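Local coordinates for beta-galactosidase (Bacillus circulans subsp. alkalophilus, PDB 3TTY), which hydrolyses terminal beta-D-galactosyl residues from beta-galactosides, with a TIM-barrel catalytic domain that binds galactose, at residues Met327-Tyr332 with Met633-Glu638; Lys436-Thr441 with Val617-Arg622. One frame throughout, in Å; residues are numbered along the deposited sequence.

Interaction 1 of 2, residues Met327-Tyr332 with Met633-Glu638; sequences MRLWSY and MNHNAE
With chi1 at -140°, well off a staggered value, L329 brings its two methyls up to the end of strand 627-634, while H635 and M633 each set CG anti to their own carbonyl carbon (chi1 -60° in both). The leucine straddles the strand end: CD2 packs on CB of M633 at 3.7 Å, and CD1 approaches ND1 of H635 at 3.3 Å, oblique to the imidazole. The M633 chain, bent at chi3, carries SD to 3.8 Å from the carbonyl O of Y332, one helical turn further along. Helix 326-336 belongs to the alpha/beta barrel, and through this face it meets the end of strand 627-634 in the C-terminal beta domain. No direct hydrogen bond crosses the contact; a water does the bridging, accepting from W330 NE1 at 2.8 Å in the plane of the indole and lying 2.6 Å from H635 ND1. Both imidazole nitrogens are thus engaged, since NE2 bonds to E618, and F284 stacks on the ring. Where the strand ends, N634 OD1 accepts from the backbone N of N636 in an Asx turn, and N636 ND2 reaches the same oxygen at 2.7 Å, which gives the turn a second tie.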
# COMPACT_ATOMS: atom_id res chain seq x y z
N MET A 327 33.16 -4.93 8.96
CA MET A 327 32.80 -6.20 9.58
C MET A 327 33.50 -6.32 10.94
O MET A 327 32.89 -6.73 11.93
CB MET A 327 33.16 -7.38 8.66
CG MET A 327 32.73 -8.76 9.15
SD MET A 327 33.74 -9.40 10.50
CE MET A 327 35.33 -9.51 9.68
N ARG A 328 34.76 -5.92 10.98
CA ARG A 328 35.55 -5.95 12.21
C ARG A 328 35.04 -4.92 13.24
O ARG A 328 34.90 -5.24 14.42
CB ARG A 328 37.02 -5.70 11.90
CG ARG A 328 37.95 -5.69 13.09
CD ARG A 328 39.37 -5.62 12.56
NE ARG A 328 40.38 -5.52 13.60
CZ ARG A 328 40.83 -4.36 14.09
NH1 ARG A 328 40.32 -3.22 13.66
NH2 ARG A 328 41.77 -4.35 15.03
N LEU A 329 34.79 -3.70 12.77
CA LEU A 329 34.22 -2.64 13.59
C LEU A 329 32.98 -3.12 14.34
O LEU A 329 32.89 -3.02 15.56
CB LEU A 329 33.82 -1.45 12.71
CG LEU A 329 34.07 -0.01 13.16
CD1 LEU A 329 33.03 0.90 12.52
CD2 LEU A 329 34.08 0.16 14.66
N TRP A 330 32.02 -3.65 13.58
CA TRP A 330 30.72 -4.07 14.11
C TRP A 330 30.78 -5.32 14.99
O TRP A 330 29.89 -5.54 15.81
CB TRP A 330 29.71 -4.25 12.97
CG TRP A 330 29.35 -2.97 12.30
CD1 TRP A 330 29.85 -1.74 12.57
CD2 TRP A 330 28.40 -2.79 11.23
NE1 TRP A 330 29.28 -0.80 11.76
CE2 TRP A 330 28.38 -1.42 10.93
CE3 TRP A 330 27.57 -3.66 10.52
CZ2 TRP A 330 27.57 -0.88 9.93
CZ3 TRP A 330 26.75 -3.13 9.52
CH2 TRP A 330 26.76 -1.75 9.24
N SER A 331 31.82 -6.14 14.80
CA SER A 331 32.06 -7.28 15.69
C SER A 331 32.55 -6.81 17.06
O SER A 331 32.05 -7.26 18.08
CB SER A 331 33.10 -8.26 15.10
OG SER A 331 32.70 -8.75 13.84
N TYR A 332 33.54 -5.92 17.08
CA TYR A 332 34.02 -5.38 18.35
C TYR A 332 32.99 -4.46 19.01
O TYR A 332 33.01 -4.28 20.24
CB TYR A 332 35.36 -4.67 18.20
CG TYR A 332 36.52 -5.63 18.05
CD1 TYR A 332 36.81 -6.56 19.05
CD2 TYR A 332 37.32 -5.61 16.92
CE1 TYR A 332 37.86 -7.45 18.92
CE2 TYR A 332 38.37 -6.50 16.78
CZ TYR A 332 38.63 -7.41 17.78
OH TYR A 332 39.68 -8.28 17.64
N MET A 633 35.98 2.96 19.14
CA MET A 633 35.52 2.51 17.84
C MET A 633 35.23 3.69 16.95
O MET A 633 34.33 4.48 17.22
CB MET A 633 34.32 1.59 18.01
CG MET A 633 34.70 0.37 18.86
SD MET A 633 33.35 -0.52 19.62
CE MET A 633 32.72 0.69 20.79
N ASN A 634 36.03 3.82 15.90
CA ASN A 634 35.91 4.94 14.99
C ASN A 634 35.04 4.58 13.81
O ASN A 634 35.50 3.89 12.91
CB ASN A 634 37.29 5.37 14.50
CG ASN A 634 37.23 6.55 13.57
OD1 ASN A 634 36.17 7.18 13.41
ND2 ASN A 634 38.36 6.88 12.95
N HIS A 635 33.80 5.05 13.81
CA HIS A 635 32.88 4.78 12.71
C HIS A 635 33.13 5.65 11.47
O HIS A 635 32.59 5.37 10.39
CB HIS A 635 31.43 4.94 13.18
CG HIS A 635 31.06 4.01 14.30
ND1 HIS A 635 30.74 2.69 14.09
CD2 HIS A 635 30.95 4.22 15.64
CE1 HIS A 635 30.46 2.12 15.25
NE2 HIS A 635 30.58 3.02 16.20
N ASN A 636 33.95 6.69 11.61
CA ASN A 636 34.25 7.59 10.49
C ASN A 636 35.12 6.93 9.43
O ASN A 636 35.92 6.04 9.73
CB ASN A 636 34.95 8.86 10.99
CG ASN A 636 34.16 9.58 12.05
OD1 ASN A 636 33.25 10.36 11.75
ND2 ASN A 636 34.50 9.33 13.31
N ALA A 637 34.97 7.38 8.18
CA ALA A 637 35.78 6.86 7.08
C ALA A 637 37.16 7.53 7.05
O ALA A 637 37.95 7.33 6.13
CB ALA A 637 35.06 7.06 5.74
N GLU A 638 37.44 8.33 8.08
CA GLU A 638 38.69 9.08 8.16
C GLU A 638 39.38 8.80 9.49
O GLU A 638 38.73 8.53 10.50
CB GLU A 638 38.42 10.58 8.01
CG GLU A 638 37.58 10.98 6.78
CD GLU A 638 36.11 11.29 7.13
OE1 GLU A 638 35.83 11.69 8.28
OE2 GLU A 638 35.24 11.13 6.23
O HOH W 1 30.00 1.92 11.74

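Interaction 2 of 2, residues Lys436-Thr441 with Val617-Arg622; sequences KQNIQT and VEVAER
The loop 436-441 runs beside strand 617-622 with N438 and V619 closest in the backbone, CA to CA 5.4 Å, and Q440 next to A620 at 6.2 Å. Between the two segments no backbone-to-backbone hydrogen bond forms; two side-chain amides of the loop instead reach outward-facing N-H groups of the strand. N438 OD1 accepts from V619 N at 3.1 Å, the donor standing well above the carbonyl plane of the amide, and Q440 OE1 takes E621 N at 3.0 Å, again from above the plane. Neither bond is straight, with N-H...O angles of 142° and 150°. The flat amide of N438 also lies against the valine, its CG 3.6 Å from CB of V619 and its ND2 close to CG2, while ND2 donates to the carbonyl of L611. Q440 starts with CG anti to the backbone N and then bends at chi2 (70°), which brings OE1 across to the backbone N of E621. A water joins the same patch, donating to V619 O at 2.9 Å and more weakly to Q440 OE1. Replacing N438 by an alanine removes both ends of the amide, and would probably leave V619 N and the L611 carbonyl without these mates and open a gap beside the valine. N438 has a positive phi as the C-prime residue of the Schellman motif that ends helix 423-435, and the reversal there turns its side chain to the strand. Strand 617-624 is an outermost strand of the C-terminal antiparallel sheet, and its edge is met here by the helix-to-strand loop before strand 441-444 of the trimerisation domain: an edge strand whose outward N-H groups are taken up by side-chain amides of a neighbouring domain.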
# COMPACT_ATOMS: atom_id res chain seq x y z
N LYS A 436 26.62 9.81 22.40
CA LYS A 436 27.47 10.86 21.85
C LYS A 436 28.45 11.46 22.84
O LYS A 436 29.38 12.16 22.45
CB LYS A 436 26.62 11.97 21.25
CG LYS A 436 25.95 11.60 19.95
CD LYS A 436 24.97 12.69 19.54
CE LYS A 436 24.30 12.35 18.21
NZ LYS A 436 23.14 13.25 17.92
N GLN A 437 28.24 11.19 24.13
CA GLN A 437 29.09 11.76 25.16
C GLN A 437 29.88 10.67 25.85
O GLN A 437 30.59 10.93 26.82
CB GLN A 437 28.27 12.58 26.16
CG GLN A 437 27.48 13.71 25.50
CD GLN A 437 26.60 14.49 26.47
OE1 GLN A 437 26.87 14.53 27.67
NE2 GLN A 437 25.56 15.13 25.95
N ASN A 438 29.78 9.45 25.33
CA ASN A 438 30.50 8.32 25.90
C ASN A 438 30.15 8.12 27.38
O ASN A 438 30.99 7.75 28.19
CB ASN A 438 32.02 8.48 25.71
CG ASN A 438 32.42 8.66 24.24
OD1 ASN A 438 31.86 8.03 23.35
ND2 ASN A 438 33.39 9.53 24.00
N ILE A 439 28.89 8.39 27.72
CA ILE A 439 28.42 8.12 29.07
C ILE A 439 28.01 6.67 29.09
O ILE A 439 27.13 6.26 28.34
CB ILE A 439 27.19 8.99 29.45
CG1 ILE A 439 27.46 10.49 29.23
CG2 ILE A 439 26.78 8.72 30.89
CD1 ILE A 439 28.26 11.13 30.33
N GLN A 440 28.65 5.89 29.94
CA GLN A 440 28.35 4.47 30.04
C GLN A 440 26.91 4.28 30.50
O GLN A 440 26.51 4.84 31.52
CB GLN A 440 29.32 3.80 31.01
CG GLN A 440 29.11 2.30 31.15
CD GLN A 440 29.51 1.53 29.90
OE1 GLN A 440 30.17 2.06 29.00
NE2 GLN A 440 29.09 0.26 29.84
N THR A 441 26.14 3.50 29.75
CA THR A 441 24.72 3.37 30.02
C THR A 441 24.24 1.93 29.85
O THR A 441 24.75 1.19 29.00
CB THR A 441 23.91 4.26 29.07
OG1 THR A 441 24.17 3.83 27.73
CG2 THR A 441 24.34 5.70 29.17
N VAL A 617 33.17 8.60 17.10
CA VAL A 617 34.13 7.73 17.76
C VAL A 617 33.49 7.25 19.05
O VAL A 617 33.46 7.95 20.06
CB VAL A 617 35.47 8.45 18.06
CG1 VAL A 617 36.38 7.55 18.89
CG2 VAL A 617 36.14 8.87 16.76
N GLU A 618 32.98 6.03 19.00
CA GLU A 618 32.24 5.49 20.12
C GLU A 618 33.16 4.93 21.19
O GLU A 618 34.13 4.22 20.89
CB GLU A 618 31.28 4.41 19.62
CG GLU A 618 30.60 3.63 20.73
CD GLU A 618 29.78 2.49 20.17
OE1 GLU A 618 29.77 2.32 18.94
OE2 GLU A 618 29.17 1.76 20.97
N VAL A 619 32.88 5.26 22.44
CA VAL A 619 33.60 4.65 23.53
C VAL A 619 32.66 3.95 24.52
O VAL A 619 31.67 4.53 24.96
CB VAL A 619 34.47 5.68 24.28
CG1 VAL A 619 35.31 4.98 25.33
CG2 VAL A 619 35.34 6.44 23.30
N ALA A 620 32.98 2.71 24.86
CA ALA A 620 32.18 1.96 25.81
C ALA A 620 33.09 1.14 26.70
O ALA A 620 34.22 0.82 26.32
CB ALA A 620 31.18 1.07 25.10
N GLU A 621 32.61 0.78 27.89
CA GLU A 621 33.47 0.17 28.88
C GLU A 621 32.93 -1.15 29.39
O GLU A 621 31.74 -1.28 29.68
CB GLU A 621 33.67 1.13 30.07
CG GLU A 621 34.58 0.55 31.17
CD GLU A 621 34.49 1.33 32.49
OE1 GLU A 621 33.37 1.51 33.00
OE2 GLU A 621 35.55 1.76 33.01
N ARG A 622 33.82 -2.13 29.51
CA ARG A 622 33.54 -3.34 30.27
C ARG A 622 34.62 -3.47 31.34
O ARG A 622 35.78 -3.14 31.11
CB ARG A 622 33.51 -4.57 29.36
CG ARG A 622 32.37 -4.59 28.35
CD ARG A 622 32.43 -5.82 27.43
NE ARG A 622 32.12 -7.06 28.13
CZ ARG A 622 32.09 -8.27 27.57
NH1 ARG A 622 32.36 -8.43 26.29
NH2 ARG A 622 31.82 -9.33 28.31
O HOH W 2 29.39 4.41 26.79

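Interactions 1 and 2 place the C-terminal sheet between two other domains: 633-638 faces helix 326-336 of the barrel, and 617-622 faces the 436-441 loop of the trimerisation domain. Both are buried, with centres about 14 Å apart, and they join through neighbouring antiparallel strands, where M633 O lies 2.7 Å from E618 N, probably hydrogen-bonded, and the H635–E618 pair ties the two contacts. Their chemistry differs. Against the helix, leucine and methionine side chains, an imidazole and one bridging water make the contact, whereas along the edge strand amide oxygens take up backbone N-H groups. Q440 and E621 are partly exposed, so interaction 2 reaches nearer to solvent.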